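Local structure of porin (Rhodobacter blasticus, 3PRN) at residues 173-181 against 193-201; 85-93 against 143-151. The protein forms homotrimeric outer-membrane channels through which small hydrophilic solutes, up to about 0.6 kDa, diffuse passively. The protein carries 1 engineered substitution. One frame throughout, in Å; residues are numbered along the deposited sequence.

Contact 1: residues 173-181 against 193-201; sequences DMISLAAAY and IAFVGAAYK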
loop_
_atom_site.group_PDB
_atom_site.type_symbol
_atom_site.label_atom_id
_atom_site.label_comp_id
_atom_site.label_asym_id
_atom_site.label_seq_id
_atom_site.Cartn_x
_atom_site.Cartn_y
_atom_site.Cartn_z
ATOM N N ASP A 173 12.176 -13.371 -38.073
ATOM C CA ASP A 173 13.273 -12.421 -37.787
ATOM C C ASP A 173 13.114 -11.051 -38.440
ATOM O O ASP A 173 13.629 -10.015 -37.952
ATOM C CB ASP A 173 14.595 -13.104 -38.214
ATOM C CG ASP A 173 14.902 -14.387 -37.445
ATOM O OD1 ASP A 173 14.355 -15.478 -37.793
ATOM O OD2 ASP A 173 15.713 -14.355 -36.468
ATOM N N MET A 174 12.426 -10.964 -39.579
ATOM C CA MET A 174 12.269 -9.783 -40.370
ATOM C C MET A 174 10.907 -9.126 -40.504
ATOM O O MET A 174 10.854 -7.889 -40.661
ATOM C CB MET A 174 12.719 -10.182 -41.827
ATOM C CG MET A 174 14.242 -10.260 -41.940
ATOM S SD MET A 174 14.765 -11.588 -43.052
ATOM C CE MET A 174 15.643 -12.677 -41.907
ATOM N N ILE A 175 9.822 -9.874 -40.564
ATOM C CA ILE A 175 8.477 -9.359 -40.712
ATOM C C ILE A 175 7.638 -9.648 -39.470
ATOM O O ILE A 175 7.782 -10.714 -38.887
ATOM C CB ILE A 175 7.790 -10.030 -41.914
ATOM C CG1 ILE A 175 8.519 -9.584 -43.201
ATOM C CG2 ILE A 175 6.319 -9.741 -42.010
ATOM C CD1 ILE A 175 8.495 -10.724 -44.242
ATOM N N SER A 176 6.701 -8.760 -39.136
ATOM C CA SER A 176 5.728 -9.003 -38.093
ATOM C C SER A 176 4.366 -8.479 -38.576
ATOM O O SER A 176 4.296 -7.451 -39.219
ATOM C CB SER A 176 6.009 -8.343 -36.745
ATOM O OG SER A 176 7.360 -8.357 -36.382
ATOM N N LEU A 177 3.361 -9.262 -38.242
ATOM C CA LEU A 177 1.992 -8.949 -38.553
ATOM C C LEU A 177 1.145 -9.052 -37.263
ATOM O O LEU A 177 1.423 -9.890 -36.444
ATOM C CB LEU A 177 1.403 -9.946 -39.536
ATOM C CG LEU A 177 2.149 -10.036 -40.886
ATOM C CD1 LEU A 177 1.634 -11.299 -41.582
ATOM C CD2 LEU A 177 1.894 -8.812 -41.738
ATOM N N ALA A 178 0.100 -8.228 -37.185
ATOM C CA ALA A 178 -0.738 -8.246 -35.985
ATOM C C ALA A 178 -2.121 -7.736 -36.374
ATOM O O ALA A 178 -2.242 -6.904 -37.267
ATOM C CB ALA A 178 -0.118 -7.355 -34.905
ATOM N N ALA A 179 -3.131 -8.233 -35.706
ATOM C CA ALA A 179 -4.497 -7.777 -35.993
ATOM C C ALA A 179 -5.297 -7.945 -34.698
ATOM O O ALA A 179 -4.988 -8.845 -33.877
ATOM C CB ALA A 179 -5.052 -8.648 -37.115
ATOM N N ALA A 180 -6.308 -7.134 -34.553
ATOM C CA ALA A 180 -7.149 -7.181 -33.367
ATOM C C ALA A 180 -8.529 -6.649 -33.726
ATOM O O ALA A 180 -8.630 -5.733 -34.542
ATOM C CB ALA A 180 -6.546 -6.329 -32.262
ATOM N N TYR A 181 -9.532 -7.135 -33.017
ATOM C CA TYR A 181 -10.901 -6.691 -33.208
ATOM C C TYR A 181 -11.607 -6.764 -31.857
ATOM O O TYR A 181 -11.441 -7.801 -31.184
ATOM C CB TYR A 181 -11.595 -7.657 -34.222
ATOM C CG TYR A 181 -13.035 -7.260 -34.460
ATOM C CD1 TYR A 181 -13.316 -6.170 -35.279
ATOM C CD2 TYR A 181 -14.086 -7.941 -33.901
ATOM C CE1 TYR A 181 -14.627 -5.773 -35.539
ATOM C CE2 TYR A 181 -15.398 -7.582 -34.177
ATOM C CZ TYR A 181 -15.657 -6.481 -34.957
ATOM O OH TYR A 181 -16.966 -6.089 -35.218
ATOM N N ILE A 193 -14.087 -1.786 -32.794
ATOM C CA ILE A 193 -12.821 -1.226 -33.248
ATOM C C ILE A 193 -11.928 -2.294 -33.824
ATOM O O ILE A 193 -12.119 -3.483 -33.555
ATOM C CB ILE A 193 -12.148 -0.439 -32.092
ATOM C CG1 ILE A 193 -11.809 -1.379 -30.901
ATOM C CG2 ILE A 193 -13.064 0.702 -31.683
ATOM C CD1 ILE A 193 -11.060 -0.622 -29.791
ATOM N N ALA A 194 -10.958 -1.916 -34.650
ATOM C CA ALA A 194 -10.127 -2.954 -35.264
ATOM C C ALA A 194 -8.749 -2.376 -35.574
ATOM O O ALA A 194 -8.624 -1.184 -35.762
ATOM C CB ALA A 194 -10.709 -3.511 -36.556
ATOM N N PHE A 195 -7.785 -3.237 -35.656
ATOM C CA PHE A 195 -6.421 -2.883 -35.918
ATOM C C PHE A 195 -5.778 -3.916 -36.831
ATOM O O PHE A 195 -5.962 -5.130 -36.683
ATOM C CB PHE A 195 -5.643 -2.875 -34.576
ATOM C CG PHE A 195 -4.162 -3.074 -34.688
ATOM C CD1 PHE A 195 -3.373 -2.143 -35.370
ATOM C CD2 PHE A 195 -3.521 -4.108 -34.002
ATOM C CE1 PHE A 195 -1.994 -2.261 -35.408
ATOM C CE2 PHE A 195 -2.144 -4.259 -34.070
ATOM C CZ PHE A 195 -1.365 -3.322 -34.725
ATOM N N VAL A 196 -4.944 -3.426 -37.745
ATOM C CA VAL A 196 -4.142 -4.352 -38.539
ATOM C C VAL A 196 -2.790 -3.645 -38.690
ATOM O O VAL A 196 -2.805 -2.436 -38.945
ATOM C CB VAL A 196 -4.712 -4.571 -39.959
ATOM C CG1 VAL A 196 -3.738 -5.457 -40.705
ATOM C CG2 VAL A 196 -6.080 -5.259 -39.889
ATOM N N GLY A 197 -1.715 -4.349 -38.429
ATOM C CA GLY A 197 -0.427 -3.699 -38.569
ATOM C C GLY A 197 0.616 -4.644 -39.124
ATOM O O GLY A 197 0.524 -5.870 -39.035
ATOM N N ALA A 198 1.697 -4.071 -39.601
ATOM C CA ALA A 198 2.821 -4.875 -40.073
ATOM C C ALA A 198 4.073 -4.045 -39.922
ATOM O O ALA A 198 4.014 -2.801 -39.877
ATOM C CB ALA A 198 2.530 -5.208 -41.531
ATOM N N ALA A 199 5.204 -4.706 -39.778
ATOM C CA ALA A 199 6.500 -4.110 -39.587
ATOM C C ALA A 199 7.580 -4.972 -40.280
ATOM O O ALA A 199 7.502 -6.203 -40.366
ATOM C CB ALA A 199 6.856 -3.992 -38.103
ATOM N N TYR A 200 8.610 -4.270 -40.703
ATOM C CA TYR A 200 9.715 -4.907 -41.414
ATOM C C TYR A 200 11.021 -4.480 -40.785
ATOM O O TYR A 200 11.252 -3.268 -40.741
ATOM C CB TYR A 200 9.650 -4.422 -42.897
ATOM C CG TYR A 200 10.721 -5.045 -43.760
ATOM C CD1 TYR A 200 10.817 -6.434 -43.880
ATOM C CD2 TYR A 200 11.652 -4.271 -44.447
ATOM C CE1 TYR A 200 11.814 -7.032 -44.641
ATOM C CE2 TYR A 200 12.638 -4.854 -45.238
ATOM C CZ TYR A 200 12.723 -6.233 -45.314
ATOM O OH TYR A 200 13.694 -6.831 -46.093
ATOM N N LYS A 201 11.830 -5.421 -40.304
ATOM C CA LYS A 201 13.131 -5.057 -39.720
ATOM C C LYS A 201 14.133 -4.988 -40.894
ATOM O O LYS A 201 14.632 -6.009 -41.325
ATOM C CB LYS A 201 13.648 -6.005 -38.686
ATOM C CG LYS A 201 12.710 -6.308 -37.514
ATOM C CD LYS A 201 13.487 -7.156 -36.508
ATOM C CE LYS A 201 12.618 -7.798 -35.436
ATOM N NZ LYS A 201 13.533 -8.411 -34.385
#

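Contact 2: residues 85-93 against 143-151; sequences VDTAFDSVA and NLYLSYVDP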
loop_
_atom_site.group_PDB
_atom_site.type_symbol
_atom_site.label_atom_id
_atom_site.label_comp_id
_atom_site.label_asym_id
_atom_site.label_seq_id
_atom_site.Cartn_x
_atom_site.Cartn_y
_atom_site.Cartn_z
ATOM N N VAL A 85 -7.818 -7.802 -15.774
ATOM C CA VAL A 85 -7.067 -8.417 -16.816
ATOM C C VAL A 85 -6.486 -7.469 -17.871
ATOM O O VAL A 85 -6.976 -6.339 -17.994
ATOM C CB VAL A 85 -7.924 -9.497 -17.557
ATOM C CG1 VAL A 85 -8.507 -10.522 -16.527
ATOM C CG2 VAL A 85 -9.138 -8.917 -18.318
ATOM N N ASP A 86 -5.463 -7.962 -18.534
ATOM C CA ASP A 86 -4.950 -7.390 -19.759
ATOM C C ASP A 86 -5.898 -7.812 -20.890
ATOM O O ASP A 86 -6.268 -8.989 -21.007
ATOM C CB ASP A 86 -3.522 -7.908 -20.096
ATOM C CG ASP A 86 -2.538 -7.244 -19.143
ATOM O OD1 ASP A 86 -2.344 -5.971 -19.224
ATOM O OD2 ASP A 86 -1.944 -7.944 -18.247
ATOM N N THR A 87 -6.288 -6.853 -21.706
ATOM C CA THR A 87 -7.242 -7.103 -22.801
ATOM C C THR A 87 -6.539 -7.287 -24.149
ATOM O O THR A 87 -5.381 -6.926 -24.379
ATOM C CB THR A 87 -8.208 -5.928 -22.942
ATOM O OG1 THR A 87 -7.481 -4.738 -23.204
ATOM C CG2 THR A 87 -9.047 -5.693 -21.684
ATOM N N ALA A 88 -7.281 -7.941 -25.051
ATOM C CA ALA A 88 -6.675 -8.247 -26.351
ATOM C C ALA A 88 -6.213 -7.046 -27.146
ATOM O O ALA A 88 -5.058 -6.997 -27.622
ATOM C CB ALA A 88 -7.658 -9.113 -27.143
ATOM N N PHE A 89 -7.019 -5.992 -27.228
ATOM C CA PHE A 89 -6.629 -4.839 -28.055
ATOM C C PHE A 89 -5.418 -4.121 -27.457
ATOM O O PHE A 89 -4.634 -3.486 -28.176
ATOM C CB PHE A 89 -7.834 -3.887 -28.142
ATOM C CG PHE A 89 -7.791 -2.906 -29.288
ATOM C CD1 PHE A 89 -8.166 -3.337 -30.579
ATOM C CD2 PHE A 89 -7.403 -1.597 -29.104
ATOM C CE1 PHE A 89 -8.144 -2.428 -31.656
ATOM C CE2 PHE A 89 -7.348 -0.681 -30.170
ATOM C CZ PHE A 89 -7.726 -1.121 -31.442
ATOM N N ASP A 90 -5.267 -4.228 -26.133
ATOM C CA ASP A 90 -4.155 -3.564 -25.464
ATOM C C ASP A 90 -2.934 -4.462 -25.448
ATOM O O ASP A 90 -1.849 -3.918 -25.252
ATOM C CB ASP A 90 -4.575 -3.163 -24.036
ATOM C CG ASP A 90 -3.578 -2.229 -23.316
ATOM O OD1 ASP A 90 -3.287 -1.141 -23.791
ATOM O OD2 ASP A 90 -3.081 -2.591 -22.224
ATOM N N SER A 91 -3.072 -5.782 -25.634
ATOM C CA SER A 91 -1.871 -6.609 -25.517
ATOM C C SER A 91 -1.198 -7.032 -26.814
ATOM O O SER A 91 -0.051 -7.453 -26.742
ATOM C CB SER A 91 -2.289 -7.922 -24.787
ATOM O OG SER A 91 -2.807 -7.556 -23.502
ATOM N N VAL A 92 -1.840 -6.946 -27.972
ATOM C CA VAL A 92 -1.241 -7.348 -29.217
ATOM C C VAL A 92 0.051 -6.570 -29.483
ATOM O O VAL A 92 0.225 -5.437 -29.016
ATOM C CB VAL A 92 -1.989 -6.962 -30.524
ATOM C CG1 VAL A 92 -2.731 -8.139 -31.159
ATOM C CG2 VAL A 92 -3.040 -5.871 -30.311
ATOM N N ALA A 93 0.922 -7.178 -30.266
ATOM C CA ALA A 93 2.181 -6.537 -30.669
ATOM C C ALA A 93 1.875 -5.429 -31.731
ATOM O O ALA A 93 0.786 -5.378 -32.302
ATOM C CB ALA A 93 3.128 -7.572 -31.281
ATOM N N ASN A 143 1.045 -15.577 -31.223
ATOM C CA ASN A 143 0.396 -15.233 -29.974
ATOM C C ASN A 143 -1.087 -15.005 -30.303
ATOM O O ASN A 143 -1.382 -14.249 -31.215
ATOM C CB ASN A 143 0.973 -14.004 -29.322
ATOM C CG ASN A 143 2.416 -14.133 -28.923
ATOM O OD1 ASN A 143 2.779 -14.932 -28.057
ATOM N ND2 ASN A 143 3.279 -13.311 -29.526
ATOM N N LEU A 144 -1.971 -15.620 -29.540
ATOM C CA LEU A 144 -3.385 -15.415 -29.622
ATOM C C LEU A 144 -3.835 -14.733 -28.299
ATOM O O LEU A 144 -3.416 -15.245 -27.243
ATOM C CB LEU A 144 -4.142 -16.745 -29.590
ATOM C CG LEU A 144 -4.619 -17.336 -30.896
ATOM C CD1 LEU A 144 -5.597 -16.343 -31.532
ATOM C CD2 LEU A 144 -3.403 -17.652 -31.756
ATOM N N TYR A 145 -4.794 -13.852 -28.366
ATOM C CA TYR A 145 -5.339 -13.220 -27.177
ATOM C C TYR A 145 -6.849 -13.125 -27.254
ATOM O O TYR A 145 -7.382 -12.672 -28.271
ATOM C CB TYR A 145 -4.825 -11.811 -26.955
ATOM C CG TYR A 145 -3.368 -11.554 -27.155
ATOM C CD1 TYR A 145 -2.867 -11.491 -28.449
ATOM C CD2 TYR A 145 -2.478 -11.415 -26.093
ATOM C CE1 TYR A 145 -1.521 -11.270 -28.659
ATOM C CE2 TYR A 145 -1.107 -11.198 -26.292
ATOM C CZ TYR A 145 -0.661 -11.118 -27.581
ATOM O OH TYR A 145 0.672 -10.858 -27.883
ATOM N N LEU A 146 -7.551 -13.452 -26.183
ATOM C CA LEU A 146 -8.974 -13.321 -26.108
ATOM C C LEU A 146 -9.347 -12.625 -24.793
ATOM O O LEU A 146 -8.728 -12.993 -23.787
ATOM C CB LEU A 146 -9.662 -14.705 -26.056
ATOM C CG LEU A 146 -9.897 -15.271 -27.471
ATOM C CD1 LEU A 146 -9.255 -16.630 -27.563
ATOM C CD2 LEU A 146 -11.397 -15.332 -27.716
ATOM N N SER A 147 -10.269 -11.683 -24.814
ATOM C CA SER A 147 -10.594 -11.102 -23.489
ATOM C C SER A 147 -12.080 -10.813 -23.464
ATOM O O SER A 147 -12.680 -10.518 -24.520
ATOM C CB SER A 147 -9.755 -9.878 -23.188
ATOM O OG SER A 147 -9.861 -8.910 -24.239
ATOM N N TYR A 148 -12.656 -10.950 -22.287
ATOM C CA TYR A 148 -14.082 -10.659 -22.078
ATOM C C TYR A 148 -14.201 -9.825 -20.808
ATOM O O TYR A 148 -13.672 -10.251 -19.740
ATOM C CB TYR A 148 -14.823 -12.004 -21.954
ATOM C CG TYR A 148 -16.207 -11.850 -21.369
ATOM C CD1 TYR A 148 -17.286 -11.446 -22.152
ATOM C CD2 TYR A 148 -16.393 -12.093 -20.018
ATOM C CE1 TYR A 148 -18.555 -11.302 -21.570
ATOM C CE2 TYR A 148 -17.643 -11.965 -19.422
ATOM C CZ TYR A 148 -18.705 -11.548 -20.221
ATOM O OH TYR A 148 -19.943 -11.413 -19.601
ATOM N N VAL A 149 -14.755 -8.630 -20.894
ATOM C CA VAL A 149 -14.821 -7.785 -19.701
ATOM C C VAL A 149 -16.265 -7.423 -19.410
ATOM O O VAL A 149 -16.998 -6.929 -20.279
ATOM C CB VAL A 149 -14.001 -6.492 -19.904
ATOM C CG1 VAL A 149 -14.125 -5.594 -18.669
ATOM C CG2 VAL A 149 -12.539 -6.749 -20.199
ATOM N N ASP A 150 -16.711 -7.704 -18.203
ATOM C CA ASP A 150 -18.074 -7.285 -17.789
ATOM C C ASP A 150 -17.841 -6.143 -16.822
ATOM O O ASP A 150 -17.260 -6.350 -15.741
ATOM C CB ASP A 150 -18.702 -8.497 -17.135
ATOM C CG ASP A 150 -20.132 -8.241 -16.660
ATOM O OD1 ASP A 150 -20.520 -7.088 -16.542
ATOM O OD2 ASP A 150 -20.809 -9.243 -16.340
ATOM N N PRO A 151 -18.258 -4.936 -17.121
ATOM C CA PRO A 151 -18.024 -3.794 -16.242
ATOM C C PRO A 151 -18.796 -3.796 -14.971
ATOM O O PRO A 151 -18.504 -3.035 -14.006
ATOM C CB PRO A 151 -18.339 -2.607 -17.120
ATOM C CG PRO A 151 -19.170 -3.107 -18.258
ATOM C CD PRO A 151 -18.936 -4.584 -18.390
#

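Contact 1: residues 173-181 against 193-201
Met174 O takes the shortest polar bond of the pair, from Lys201 N at 2.7 Å, with the donor in the carbonyl plane and an N-H...O angle of 168°. The CA of Tyr200 adds a CA-H...O contact to the same oxygen at 3.3 Å. Beyond this end the strands run antiparallel (178° between their directions), and Ser176-Ala199, Ala178-Gly197 and Ala180-Phe195 each form a doubly bonded pair. On the face of Ile175, Leu177, Ala179 and Tyr181, packing is edgewise or between methyls: Leu177 CD2 lies 3.7 Å from Ala198 CB, and Ile175 CG1 comes to the edge of the Tyr200 ring. Tyr181 has CG trans to the amide N (chi1 179°), which turns the ring toward the Ile193 end, so that Ala194 CB meets its edge in plane beside CD1. On the other face the Phe195 ring folds over its own strand, with Gly197 N 3.6 Å above its plane. Its CE2 touches Ala178 CB at 3.8 Å, and Ala180 CB sits at its edge. These strands form one hairpin of the 16-stranded barrel, flanked by strands 163-171 and 206-214; Ala180 and Phe195 face inward onto Phe89 of helix 88-91.

Contact 2: residues 85-93 against 143-151
Tyr145 lays one face of its ring against the end of the short helix 88-91, overlapping the peptide between Ser91 and Val92. Ser91 C stands 4.1 Å above the ring plane, displaced toward the rim, and Ser91 CB meets Tyr145 CD2 at 3.7 Å. Toward its CE1 edge, the ring touches Val92 CA and CG1. A chi1 of -43°, with CG anti to the carbonyl carbon, swings the ring against the Ser91-Val92 peptide. Nearer the backbone, Tyr145 CB rests on Ala88 CB at 3.9 Å. The hydroxyl finds its hydrogen-bond partner in Asp169 of the adjacent strand 163-171; Asp169 also accepts from Ala93 N, so the one carboxylate joins the tyrosine to the chain leaving the helix.

This is the inner wall of a porin barrel meeting the long excursion between strands 78-83 and 131-138, the loop that folds into the channel of such porins and constricts it. Thr87 occupies the N-cap position, directly ahead of helix 88-91. The single hydrogen bond between the two segments is made here: Ala88 N points at Ser147 OG over 2.9 Å, nearly straight at 170°. Ser147 OG lies between its own backbone N and carbonyl carbon (chi1 54°), which directs it to the helix start, where Thr87 CA also approaches it. A backbone N-H of the first turn is thereby satisfied by the barrel wall. Within the turn, Ser91 OG donates to Thr87 O at 2.8 Å from above the carbonyl plane, and the Thr87 hydroxyl is bonded to Phe115 O. Farther along the strand, Thr87 CG2 meets Val149 CG2 at 3.9 Å, the two side chains crossing at about a right angle, and Val85 CG2 approaches the same methyl more loosely.

How the contacts relate
From the N terminus, residues 85-93 come first, at the start of the excursion that follows strand 78-83. Contact 2 closes 49 intervening residues when the chain returns along strand 142-150. Strand 163-171 then intervenes before contact 1 begins, and contact 1 closes 11 residues as a hairpin of neighbouring strands. The two closures are thus in series, neither nested nor crossed, with centres about 16 Å apart. In space they meet through residues 85-93: Ile193 CD1 lies 3.7 Å from Phe89 CE2, and Ala178 CB lies 3.4 Å from Ala93 O. The inward loop packs against four successive strands of the same barrel wall, 142-150, 163-171, 175-183 and 193-200.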